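PDB 3FY6: integron cassette protein from Vibrio cholerae, which is of unknown function but is encoded by a mobile integron gene cassette and assembles as two chains. Local coordinates for residues L14-P19 against W108-T113. Numbering follows the deposited sequence.
Sequences LNIYSP and WVNKVT
N110 reaches from the helix to the backbone of the strand and sets its carboxamide against the main chain between N15 and Y17. N110 ND2 lies 2.8 Å from Y17 N and N110 OD1 3.0 Å from N15 O, like facing like, so the amide is probably turned over in the model; with its ends exchanged it could both accept from and donate to the strand. The CG of N110 stands beside its own backbone N (chi1 -67°), which directs the amide across the gap to this edge strand. A water bridges the two segments: it donates to Y17 O at 2.7 Å and is hydrogen-bonded to T113 OG1 at 2.6 Å. Apolar contacts flank these polar groups. I16 CG2 meets V109 CG1 obliquely at 4.1 Å on the buried side. Farther along, the CG corner of the P19 ring meets the T113 CG2 methyl at 3.9 Å, and T113 CG2 also lies at the edge of the Y17 ring, 4.3 Å from Y17 CD2. Strand 14-18 and helix 108-113 run in nearly the same direction, 7° apart, with their axes 7.8 Å apart at closest approach. The C-terminal part of helix 95-114 thus lies alongside the edge of outermost strand 10-18 that faces away from its partner 23-31; H24 meets the Y17 ring edge-to-face, V71 touches V109 and T113, and W108 and V112 join the helix to the second subunit.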
loop_
_atom_site.group_PDB
_atom_site.type_symbol
_atom_site.label_atom_id
_atom_site.label_comp_id
_atom_site.label_asym_id
_atom_site.label_seq_id
_atom_site.Cartn_x
_atom_site.Cartn_y
_atom_site.Cartn_z
ATOM N N LEU A 14 15.128 -0.609 -11.581
ATOM C CA LEU A 14 14.626 0.218 -10.489
ATOM C C LEU A 14 15.303 -0.164 -9.171
ATOM O O LEU A 14 15.585 -1.329 -8.932
ATOM C CB LEU A 14 13.105 0.064 -10.375
ATOM C CG LEU A 14 12.296 0.518 -11.596
ATOM C CD1 LEU A 14 10.815 0.208 -11.405
ATOM C CD2 LEU A 14 12.504 2.010 -11.841
ATOM N N ASN A 15 15.558 0.819 -8.314
ATOM C CA ASN A 15 16.305 0.565 -7.090
ATOM C C ASN A 15 15.421 0.705 -5.854
ATOM O O ASN A 15 15.062 1.816 -5.457
ATOM C CB ASN A 15 17.507 1.505 -7.008
ATOM C CG ASN A 15 18.307 1.541 -8.308
ATOM O OD1 ASN A 15 18.491 2.597 -8.907
ATOM N ND2 ASN A 15 18.758 0.380 -8.756
ATOM N N ILE A 16 15.067 -0.425 -5.257
ATOM C CA ILE A 16 14.127 -0.423 -4.137
ATOM C C ILE A 16 14.829 -0.755 -2.820
ATOM O O ILE A 16 15.397 -1.834 -2.670
ATOM C CB ILE A 16 12.996 -1.447 -4.367
ATOM C CG1 ILE A 16 12.301 -1.183 -5.714
ATOM C CG2 ILE A 16 11.997 -1.419 -3.202
ATOM C CD1 ILE A 16 11.414 0.053 -5.718
ATOM N N TYR A 17 14.771 0.157 -1.856
ATOM C CA TYR A 17 15.468 -0.073 -0.593
ATOM C C TYR A 17 14.798 -1.156 0.239
ATOM O O TYR A 17 13.591 -1.111 0.476
ATOM C CB TYR A 17 15.612 1.206 0.236
ATOM C CG TYR A 17 16.432 0.943 1.474
ATOM C CD1 TYR A 17 17.824 0.907 1.409
ATOM C CD2 TYR A 17 15.819 0.668 2.694
ATOM C CE1 TYR A 17 18.587 0.627 2.531
ATOM C CE2 TYR A 17 16.580 0.388 3.838
ATOM C CZ TYR A 17 17.960 0.370 3.741
ATOM O OH TYR A 17 18.716 0.100 4.848
ATOM N N SER A 18 15.594 -2.121 0.689
ATOM C CA SER A 18 15.105 -3.242 1.483
ATOM C C SER A 18 15.762 -3.282 2.856
ATOM O O SER A 18 16.964 -3.515 2.964
ATOM C CB SER A 18 15.399 -4.564 0.770
ATOM O OG SER A 18 15.314 -5.652 1.686
ATOM N N PRO A 19 14.969 -3.086 3.912
ATOM C CA PRO A 19 15.481 -3.165 5.284
ATOM C C PRO A 19 15.961 -4.575 5.597
ATOM O O PRO A 19 16.742 -4.773 6.522
ATOM C CB PRO A 19 14.253 -2.844 6.142
ATOM C CG PRO A 19 13.311 -2.131 5.224
ATOM C CD PRO A 19 13.543 -2.727 3.869
ATOM N N TRP A 108 8.856 6.852 -4.772
ATOM C CA TRP A 108 7.719 6.893 -3.861
ATOM C C TRP A 108 7.768 5.714 -2.879
ATOM O O TRP A 108 7.631 5.881 -1.665
ATOM C CB TRP A 108 6.415 6.835 -4.658
ATOM C CG TRP A 108 5.168 6.996 -3.824
ATOM C CD1 TRP A 108 5.031 7.733 -2.686
ATOM C CD2 TRP A 108 3.871 6.460 -4.113
ATOM N NE1 TRP A 108 3.729 7.677 -2.237
ATOM C CE2 TRP A 108 2.998 6.896 -3.092
ATOM C CE3 TRP A 108 3.366 5.640 -5.125
ATOM C CZ2 TRP A 108 1.659 6.536 -3.055
ATOM C CZ3 TRP A 108 2.027 5.287 -5.089
ATOM C CH2 TRP A 108 1.189 5.742 -4.070
ATOM N N VAL A 109 7.949 4.515 -3.415
ATOM C CA VAL A 109 8.071 3.339 -2.572
ATOM C C VAL A 109 9.183 3.551 -1.540
ATOM O O VAL A 109 8.999 3.248 -0.362
ATOM C CB VAL A 109 8.319 2.072 -3.403
ATOM C CG1 VAL A 109 8.644 0.882 -2.499
ATOM C CG2 VAL A 109 7.097 1.770 -4.275
ATOM N N ASN A 110 10.325 4.087 -1.965
ATOM C CA ASN A 110 11.411 4.303 -1.015
ATOM C C ASN A 110 11.010 5.284 0.094
ATOM O O ASN A 110 11.344 5.089 1.257
ATOM C CB ASN A 110 12.718 4.719 -1.720
ATOM C CG ASN A 110 13.304 3.597 -2.582
ATOM O OD1 ASN A 110 13.944 3.850 -3.611
ATOM N ND2 ASN A 110 13.051 2.348 -2.185
ATOM N N LYS A 111 10.260 6.321 -0.255
ATOM C CA LYS A 111 9.805 7.273 0.755
ATOM C C LYS A 111 8.848 6.623 1.767
ATOM O O LYS A 111 8.879 6.932 2.955
ATOM C CB LYS A 111 9.139 8.487 0.097
ATOM C CG LYS A 111 10.129 9.457 -0.543
ATOM C CD LYS A 111 9.384 10.630 -1.169
ATOM C CE LYS A 111 10.251 11.429 -2.138
ATOM N NZ LYS A 111 9.433 12.430 -2.894
ATOM N N VAL A 112 7.993 5.738 1.276
ATOM C CA VAL A 112 7.057 5.004 2.117
ATOM C C VAL A 112 7.821 4.172 3.149
ATOM O O VAL A 112 7.544 4.231 4.349
ATOM C CB VAL A 112 6.169 4.097 1.249
ATOM C CG1 VAL A 112 5.271 3.197 2.125
ATOM C CG2 VAL A 112 5.317 4.964 0.310
ATOM N N THR A 113 8.802 3.417 2.665
ATOM C CA THR A 113 9.634 2.573 3.513
ATOM C C THR A 113 10.329 3.405 4.586
ATOM O O THR A 113 10.303 3.068 5.770
ATOM C CB THR A 113 10.688 1.846 2.659
ATOM O OG1 THR A 113 10.019 0.984 1.729
ATOM C CG2 THR A 113 11.647 1.021 3.547
HETATM O O HOH W 1 11.721 0.680 -0.260
#